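Local coordinates for protein malate synthase (Haloferax volcanii, PDB 3OYZ) that catalyses the magnesium-dependent condensation of acetyl-CoA with glyoxylate and the hydrolysis of the malyl-CoA intermediate to malate in the glyoxylate cycle, at residues D188-Y193 against P207-L212. Numbering follows the deposited sequence.
With MG (magnesium ion), chain D; PYR (pyruvic acid), chain C.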
loop_
_atom_site.group_PDB
_atom_site.type_symbol
_atom_site.label_atom_id
_atom_site.label_comp_id
_atom_site.label_asym_id
_atom_site.label_seq_id
_atom_site.Cartn_x
_atom_site.Cartn_y
_atom_site.Cartn_z
ATOM N N ASP A 188 8.496 5.565 11.802
ATOM C CA ASP A 188 8.059 4.180 11.912
ATOM C C ASP A 188 8.793 3.408 13.004
ATOM O O ASP A 188 10.011 3.586 13.156
ATOM C CB ASP A 188 8.254 3.458 10.589
ATOM C CG ASP A 188 7.236 3.931 9.565
ATOM O OD1 ASP A 188 6.174 4.357 10.054
ATOM O OD2 ASP A 188 7.498 3.953 8.369
ATOM N N GLY A 189 8.057 2.531 13.683
ATOM C CA GLY A 189 8.654 1.633 14.639
ATOM C C GLY A 189 8.404 0.210 14.208
ATOM O O GLY A 189 7.532 -0.432 14.741
ATOM N N GLU A 190 9.219 -0.304 13.302
ATOM C CA GLU A 190 8.945 -1.601 12.688
ATOM C C GLU A 190 8.885 -2.761 13.671
ATOM O O GLU A 190 8.193 -3.743 13.387
ATOM C CB GLU A 190 9.890 -1.927 11.541
ATOM C CG GLU A 190 9.477 -1.400 10.164
ATOM C CD GLU A 190 10.002 -0.006 9.853
ATOM O OE1 GLU A 190 10.382 0.656 10.837
ATOM O OE2 GLU A 190 9.980 0.447 8.680
ATOM N N VAL A 191 9.540 -2.633 14.821
ATOM C CA VAL A 191 9.668 -3.787 15.715
ATOM C C VAL A 191 8.347 -3.975 16.470
ATOM O O VAL A 191 7.732 -5.037 16.383
ATOM C CB VAL A 191 10.860 -3.691 16.689
ATOM C CG1 VAL A 191 10.978 -5.052 17.356
ATOM C CG2 VAL A 191 12.126 -3.422 15.903
ATOM N N ASP A 192 7.917 -2.962 17.207
ATOM C CA ASP A 192 6.612 -3.061 17.852
ATOM C C ASP A 192 5.465 -3.146 16.822
ATOM O O ASP A 192 4.437 -3.787 17.088
ATOM C CB ASP A 192 6.412 -1.839 18.726
ATOM C CG ASP A 192 7.076 -1.999 20.113
ATOM O OD1 ASP A 192 6.859 -3.096 20.656
ATOM O OD2 ASP A 192 7.824 -1.082 20.546
ATOM N N TYR A 193 5.680 -2.626 15.617
ATOM C CA TYR A 193 4.630 -2.735 14.611
ATOM C C TYR A 193 4.476 -4.170 14.168
ATOM O O TYR A 193 3.366 -4.681 14.049
ATOM C CB TYR A 193 5.034 -1.860 13.424
ATOM C CG TYR A 193 4.014 -1.832 12.292
ATOM C CD1 TYR A 193 2.900 -1.001 12.377
ATOM C CD2 TYR A 193 4.205 -2.595 11.135
ATOM C CE1 TYR A 193 1.952 -0.951 11.290
ATOM C CE2 TYR A 193 3.305 -2.540 10.083
ATOM C CZ TYR A 193 2.218 -1.682 10.140
ATOM O OH TYR A 193 1.370 -1.738 9.038
ATOM N N PRO A 207 10.052 -8.077 8.943
ATOM C CA PRO A 207 9.583 -7.842 7.585
ATOM C C PRO A 207 9.976 -6.409 7.107
ATOM O O PRO A 207 10.206 -5.486 7.875
ATOM C CB PRO A 207 8.029 -7.882 7.719
ATOM C CG PRO A 207 7.761 -8.455 9.032
ATOM C CD PRO A 207 8.977 -8.223 9.935
ATOM N N ALA A 208 9.950 -6.176 5.810
ATOM C CA ALA A 208 10.311 -4.888 5.230
ATOM C C ALA A 208 9.212 -3.797 5.272
ATOM O O ALA A 208 9.527 -2.590 5.192
ATOM C CB ALA A 208 10.809 -5.160 3.797
ATOM N N TRP A 209 7.949 -4.214 5.419
ATOM C CA TRP A 209 6.750 -3.305 5.485
ATOM C C TRP A 209 6.820 -2.109 4.540
ATOM O O TRP A 209 6.708 -0.950 4.964
ATOM C CB TRP A 209 6.649 -2.766 6.914
ATOM C CG TRP A 209 6.471 -3.812 7.961
ATOM C CD1 TRP A 209 7.291 -4.110 9.008
ATOM C CD2 TRP A 209 5.292 -4.615 8.104
ATOM N NE1 TRP A 209 6.692 -5.059 9.780
ATOM C CE2 TRP A 209 5.460 -5.386 9.257
ATOM C CE3 TRP A 209 4.091 -4.701 7.380
ATOM C CZ2 TRP A 209 4.488 -6.314 9.691
ATOM C CZ3 TRP A 209 3.099 -5.582 7.835
ATOM C CH2 TRP A 209 3.322 -6.399 8.970
ATOM N N PRO A 210 6.920 -2.373 3.231
ATOM C CA PRO A 210 6.978 -1.223 2.309
ATOM C C PRO A 210 5.775 -0.319 2.403
ATOM O O PRO A 210 5.910 0.895 2.293
ATOM C CB PRO A 210 6.993 -1.860 0.889
ATOM C CG PRO A 210 6.650 -3.321 1.085
ATOM C CD PRO A 210 6.832 -3.691 2.557
ATOM N N GLU A 211 4.582 -0.892 2.577
ATOM C CA GLU A 211 3.363 -0.056 2.660
ATOM C C GLU A 211 3.312 0.838 3.874
ATOM O O GLU A 211 2.855 1.988 3.766
ATOM C CB GLU A 211 2.051 -0.864 2.642
ATOM C CG GLU A 211 1.918 -1.761 1.399
ATOM C CD GLU A 211 2.620 -3.122 1.523
ATOM O OE1 GLU A 211 3.343 -3.383 2.538
ATOM O OE2 GLU A 211 2.492 -3.920 0.561
ATOM N N LEU A 212 3.817 0.346 5.005
ATOM C CA LEU A 212 3.890 1.218 6.170
ATOM C C LEU A 212 4.721 2.461 5.872
ATOM O O LEU A 212 4.330 3.550 6.237
ATOM C CB LEU A 212 4.451 0.494 7.393
ATOM C CG LEU A 212 4.725 1.350 8.610
ATOM C CD1 LEU A 212 3.523 2.117 9.221
ATOM C CD2 LEU A 212 5.587 0.632 9.669
HETATM MG MG MG D . 8.657 0.405 19.728
HETATM C C PYR C . 10.164 -0.063 17.473
HETATM O O PYR C . 9.192 -0.542 18.150
HETATM O OXT PYR C . 10.474 -0.483 16.298
HETATM C CA PYR C . 10.805 1.055 18.006
HETATM O O3 PYR C . 10.404 1.562 19.138
HETATM C CB PYR C . 11.891 1.723 17.247
HETATM O O HOH W 1 10.416 -0.094 21.233
HETATM O O HOH W 2 8.341 1.844 21.075
#
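Tyr-193 reaches from the first turn of helix 190-197 to Trp-209 and Leu-212 at the start of helix 210-223. Its CG stands anti to the backbone N (chi1 -178°), which carries the ring away from the bound pyruvate. Beyond CB and CG, the ring presents one face to Leu-212 CD2, which sits over its centre in a CH-pi contact, 3.8 Å from the centroid. Leu-212 CD1 leans over the rim of the same face, near Tyr-193 CE1 and CZ. Along one edge, Tyr-193 CD2 meets Trp-209 CE2, and Tyr-193 CE2 comes to 3.5 Å from Trp-209 CD2. This T-shaped stack, with planes at 84°, points the tyrosine edge into the indole face. At the tip, OH is hydrogen-bonded to Glu-163. Pro-207 CB lies against the opposite indole face, offset toward its rim, and Trp-209 NE1 is hydrogen-bonded to Thr-194 OG1, while Glu-190 CG approaches Trp-209 CD1 obliquely at 3.7 Å and its carboxylate pairs with Arg-244. Leu-212 also packs on Asp-188, whose OD1 lies 3.6 Å from Leu-212 CD1 and hydrogen-bonds Thr-216. A leucine in place of Trp-209 would probably leave the Tyr-193 edge without its aromatic face and Thr-194 OG1 without the indole N-H. The amides of Val-191 and Asp-192 bind the pyruvate carboxylate, with Val-191 N 2.8 Å from OXT, and Asp-192 OD2 coordinates magnesium at 1.9 Å, as does Glu-158. Such a helix start after strand 183-188 is consistent with the active site at the C-terminal strand ends of a TIM barrel in the HpcH/HpaI aldolase family.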